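PDB 1EER: erythropoietin from Homo sapiens, which binds the erythropoietin receptor and drives its dimerization and JAK2 activation, so controlling erythrocyte proliferation, differentiation and circulating red-cell mass. Local coordinates for residues I25-I39 against R76-P90. The protein carries 5 engineered substitutions. Residues are numbered along the deposited sequence; the frame is centred on the assembly and turned at random.
Sequences ITTGCAEHCSLNEKI and RGQALLVKSSQPWEP. Engineered in segment 25-39: Lys38 (natural residue Asn). Engineered in segment 76-90: Lys83 (natural residue Asn).
The indole of Trp88 lies against the Cys29–Cys33 disulfide: Cys33 SG sits over the face of its five-membered ring, 3.5 Å from the centroid, while Cys29 SG approaches the same ring obliquely. Cys29 O covers that face toward the rim, Pro90 CD lies on the opposite face, and Ile25 O is at the edge. The His32 ring runs nearly parallel to the six-membered ring (planes at 18°) but is slid aside, so the two barely overlap. His32 ND1 donates to Cys29 O in a bent bond (137°), the acceptor tilted from the imidazole plane, and so links the ends of the type II' turn from Cys29 to His32. In this four-helix-bundle cytokine the disulfide loop belongs to the long crossover leaving helix 9-25, and it meets the connection from helix 56-82 to helix 91-111. Farther along, strand 34-41, paired with strand 133-137, lies against the last turns of helix 56-82. Bent at chi2 (-86°) and chi3, Arg76 lays one guanidinium face on Leu80 CG; at the in-plane edge NH1 donates to the syn lone pair of Glu37 OE2 (3.0 Å), a salt bridge. Ile39 CD1 meets Leu80 CD1 tip to tip at 3.7 Å, and Leu35 CD2 reaches Gly77 CA at 4.3 Å.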
# COMPACT_ATOMS: atom_id res chain seq x y z
N ILE A 25 12.34 -7.61 1.19
CA ILE A 25 13.60 -7.62 1.92
C ILE A 25 14.05 -9.03 2.35
O ILE A 25 15.25 -9.33 2.38
CB ILE A 25 13.50 -6.69 3.16
CG1 ILE A 25 13.35 -5.23 2.70
CG2 ILE A 25 14.72 -6.86 4.05
CD1 ILE A 25 14.48 -4.72 1.83
N THR A 26 13.10 -9.91 2.66
CA THR A 26 13.48 -11.26 3.08
C THR A 26 13.88 -12.17 1.91
O THR A 26 14.22 -13.33 2.11
CB THR A 26 12.36 -11.97 3.90
OG1 THR A 26 11.07 -11.54 3.48
CG2 THR A 26 12.53 -11.65 5.38
N THR A 27 13.86 -11.63 0.69
CA THR A 27 14.27 -12.43 -0.46
C THR A 27 15.81 -12.45 -0.53
O THR A 27 16.40 -13.31 -1.18
CB THR A 27 13.63 -11.90 -1.79
OG1 THR A 27 14.01 -10.54 -2.04
CG2 THR A 27 12.11 -11.99 -1.71
N GLY A 28 16.46 -11.53 0.18
CA GLY A 28 17.91 -11.52 0.18
C GLY A 28 18.41 -12.13 1.48
O GLY A 28 19.52 -11.86 1.93
N CYS A 29 17.56 -12.98 2.07
CA CYS A 29 17.83 -13.64 3.34
C CYS A 29 19.10 -14.47 3.44
O CYS A 29 19.96 -14.19 4.29
CB CYS A 29 16.64 -14.54 3.70
SG CYS A 29 15.52 -13.79 4.92
N ALA A 30 19.21 -15.49 2.60
CA ALA A 30 20.35 -16.39 2.59
C ALA A 30 20.19 -17.50 3.64
O ALA A 30 19.17 -18.18 3.68
CB ALA A 30 21.66 -15.62 2.82
N GLU A 31 21.21 -17.67 4.48
CA GLU A 31 21.19 -18.70 5.51
C GLU A 31 21.04 -18.05 6.88
O GLU A 31 21.19 -18.71 7.91
CB GLU A 31 22.49 -19.50 5.48
CG GLU A 31 22.58 -20.55 4.38
CD GLU A 31 22.16 -21.93 4.85
OE1 GLU A 31 20.95 -22.25 4.75
OE2 GLU A 31 23.03 -22.70 5.32
N HIS A 32 20.74 -16.75 6.89
CA HIS A 32 20.61 -16.01 8.14
C HIS A 32 19.17 -15.79 8.56
O HIS A 32 18.90 -14.96 9.43
CB HIS A 32 21.29 -14.64 7.99
CG HIS A 32 22.54 -14.65 7.15
ND1 HIS A 32 22.61 -14.05 5.91
CD2 HIS A 32 23.77 -15.16 7.40
CE1 HIS A 32 23.83 -14.19 5.43
NE2 HIS A 32 24.55 -14.86 6.31
N CYS A 33 18.24 -16.55 7.98
CA CYS A 33 16.82 -16.38 8.30
C CYS A 33 16.01 -17.58 8.75
O CYS A 33 14.78 -17.54 8.67
CB CYS A 33 16.09 -15.77 7.10
SG CYS A 33 16.50 -14.05 6.68
N SER A 34 16.65 -18.65 9.22
CA SER A 34 15.88 -19.81 9.66
C SER A 34 15.11 -19.50 10.93
O SER A 34 15.58 -18.75 11.78
CB SER A 34 16.79 -21.00 9.93
OG SER A 34 16.03 -22.09 10.45
N LEU A 35 13.92 -20.07 11.05
CA LEU A 35 13.07 -19.90 12.22
C LEU A 35 13.44 -21.03 13.18
O LEU A 35 13.02 -21.06 14.34
CB LEU A 35 11.59 -20.01 11.85
CG LEU A 35 10.92 -18.83 11.11
CD1 LEU A 35 9.56 -19.27 10.61
CD2 LEU A 35 10.77 -17.64 12.05
N ASN A 36 14.24 -21.96 12.67
CA ASN A 36 14.70 -23.11 13.44
C ASN A 36 13.56 -23.94 14.01
O ASN A 36 13.60 -24.39 15.15
CB ASN A 36 15.62 -22.64 14.57
CG ASN A 36 16.99 -22.25 14.07
OD1 ASN A 36 17.42 -21.11 14.23
ND2 ASN A 36 17.69 -23.20 13.47
N GLU A 37 12.53 -24.13 13.18
CA GLU A 37 11.35 -24.90 13.54
C GLU A 37 10.25 -24.58 12.53
O GLU A 37 10.31 -23.57 11.83
CB GLU A 37 10.89 -24.56 14.97
CG GLU A 37 9.66 -23.68 15.07
CD GLU A 37 9.46 -23.10 16.46
OE1 GLU A 37 10.43 -23.07 17.24
OE2 GLU A 37 8.32 -22.67 16.77
N LYS A 38 9.24 -25.43 12.46
CA LYS A 38 8.12 -25.21 11.54
C LYS A 38 6.97 -24.43 12.20
O LYS A 38 6.27 -24.94 13.07
CB LYS A 38 7.59 -26.56 11.02
CG LYS A 38 8.67 -27.57 10.66
CD LYS A 38 8.75 -28.73 11.66
CE LYS A 38 8.31 -28.33 13.09
NZ LYS A 38 9.44 -27.99 14.02
N ILE A 39 6.80 -23.19 11.77
CA ILE A 39 5.72 -22.35 12.29
C ILE A 39 4.52 -22.49 11.37
O ILE A 39 4.60 -22.21 10.17
CB ILE A 39 6.15 -20.86 12.35
CG1 ILE A 39 7.41 -20.72 13.19
CG2 ILE A 39 5.01 -20.00 12.91
CD1 ILE A 39 7.74 -19.30 13.59
N ARG A 76 5.11 -15.77 17.35
CA ARG A 76 6.10 -16.81 17.58
C ARG A 76 7.43 -16.41 16.94
O ARG A 76 8.49 -16.58 17.52
CB ARG A 76 5.62 -18.14 17.01
CG ARG A 76 5.56 -19.28 18.03
CD ARG A 76 6.91 -19.98 18.16
NE ARG A 76 7.66 -19.52 19.33
CZ ARG A 76 8.66 -20.19 19.89
NH1 ARG A 76 9.04 -21.36 19.40
NH2 ARG A 76 9.28 -19.70 20.95
N GLY A 77 7.36 -15.85 15.74
CA GLY A 77 8.57 -15.44 15.07
C GLY A 77 9.28 -14.36 15.86
O GLY A 77 10.51 -14.32 15.92
N GLN A 78 8.50 -13.49 16.47
CA GLN A 78 9.05 -12.41 17.27
C GLN A 78 9.82 -12.94 18.49
O GLN A 78 10.93 -12.50 18.78
CB GLN A 78 7.92 -11.48 17.72
CG GLN A 78 8.36 -10.34 18.61
CD GLN A 78 7.18 -9.62 19.21
OE1 GLN A 78 6.18 -10.23 19.56
NE2 GLN A 78 7.29 -8.30 19.34
N ALA A 79 9.23 -13.90 19.20
CA ALA A 79 9.88 -14.47 20.38
C ALA A 79 11.08 -15.32 20.00
O ALA A 79 12.06 -15.38 20.73
CB ALA A 79 8.89 -15.29 21.17
N LEU A 80 10.99 -16.00 18.85
CA LEU A 80 12.08 -16.83 18.39
C LEU A 80 13.27 -15.94 18.05
O LEU A 80 14.43 -16.33 18.19
CB LEU A 80 11.65 -17.61 17.14
CG LEU A 80 11.10 -19.02 17.37
CD1 LEU A 80 10.52 -19.55 16.07
CD2 LEU A 80 12.20 -19.91 17.87
N LEU A 81 12.95 -14.72 17.61
CA LEU A 81 13.97 -13.75 17.25
C LEU A 81 14.57 -13.08 18.48
O LEU A 81 15.75 -12.76 18.49
CB LEU A 81 13.37 -12.68 16.34
CG LEU A 81 14.36 -11.96 15.43
CD1 LEU A 81 15.03 -12.97 14.54
CD2 LEU A 81 13.63 -10.89 14.60
N VAL A 82 13.75 -12.87 19.51
CA VAL A 82 14.25 -12.24 20.73
C VAL A 82 15.36 -13.11 21.31
O VAL A 82 16.29 -12.61 21.94
CB VAL A 82 13.13 -12.04 21.77
CG1 VAL A 82 12.86 -13.34 22.53
CG2 VAL A 82 13.51 -10.94 22.74
N LYS A 83 15.25 -14.41 21.07
CA LYS A 83 16.24 -15.36 21.54
C LYS A 83 17.37 -15.49 20.52
O LYS A 83 17.14 -15.44 19.32
CB LYS A 83 15.60 -16.73 21.76
CG LYS A 83 14.23 -16.68 22.41
CD LYS A 83 14.31 -16.15 23.85
CE LYS A 83 13.30 -16.85 24.76
NZ LYS A 83 13.27 -18.33 24.52
N SER A 84 18.58 -15.66 21.03
CA SER A 84 19.77 -15.82 20.20
C SER A 84 20.36 -14.50 19.72
O SER A 84 19.73 -13.44 19.82
CB SER A 84 19.46 -16.70 18.98
OG SER A 84 20.60 -17.43 18.55
N SER A 85 21.58 -14.58 19.21
CA SER A 85 22.30 -13.44 18.66
C SER A 85 22.44 -13.74 17.17
O SER A 85 23.38 -13.29 16.51
CB SER A 85 23.68 -13.31 19.31
OG SER A 85 24.54 -14.35 18.89
N GLN A 86 21.49 -14.52 16.66
CA GLN A 86 21.45 -14.92 15.27
C GLN A 86 21.57 -13.72 14.32
O GLN A 86 21.39 -12.58 14.74
CB GLN A 86 20.16 -15.71 14.99
CG GLN A 86 20.06 -17.01 15.76
CD GLN A 86 21.11 -18.04 15.36
OE1 GLN A 86 22.19 -17.68 14.88
NE2 GLN A 86 20.80 -19.32 15.55
N PRO A 87 21.85 -13.98 13.04
CA PRO A 87 22.00 -12.93 12.02
C PRO A 87 20.80 -12.05 11.67
O PRO A 87 19.91 -11.78 12.49
CB PRO A 87 22.52 -13.70 10.80
CG PRO A 87 22.01 -15.08 10.98
CD PRO A 87 22.05 -15.33 12.46
N TRP A 88 20.81 -11.60 10.42
CA TRP A 88 19.80 -10.74 9.83
C TRP A 88 19.29 -9.57 10.67
O TRP A 88 18.29 -9.67 11.39
CB TRP A 88 18.62 -11.57 9.31
CG TRP A 88 18.30 -11.22 7.89
CD1 TRP A 88 17.05 -11.04 7.35
CD2 TRP A 88 19.23 -10.96 6.84
NE1 TRP A 88 17.16 -10.68 6.03
CE2 TRP A 88 18.48 -10.63 5.69
CE3 TRP A 88 20.63 -10.98 6.77
CZ2 TRP A 88 19.09 -10.31 4.47
CZ3 TRP A 88 21.23 -10.67 5.56
CH2 TRP A 88 20.46 -10.34 4.42
N GLU A 89 20.00 -8.45 10.54
CA GLU A 89 19.68 -7.21 11.23
C GLU A 89 18.36 -6.58 10.75
O GLU A 89 17.69 -5.89 11.53
CB GLU A 89 20.82 -6.21 11.00
CG GLU A 89 20.57 -4.83 11.59
CD GLU A 89 21.37 -4.58 12.86
OE1 GLU A 89 21.54 -5.54 13.65
OE2 GLU A 89 21.84 -3.44 13.07
N PRO A 90 17.98 -6.80 9.48
CA PRO A 90 16.73 -6.22 8.97
C PRO A 90 15.45 -6.79 9.57
O PRO A 90 14.46 -6.08 9.73
CB PRO A 90 16.80 -6.47 7.46
CG PRO A 90 18.21 -6.92 7.18
CD PRO A 90 18.68 -7.56 8.43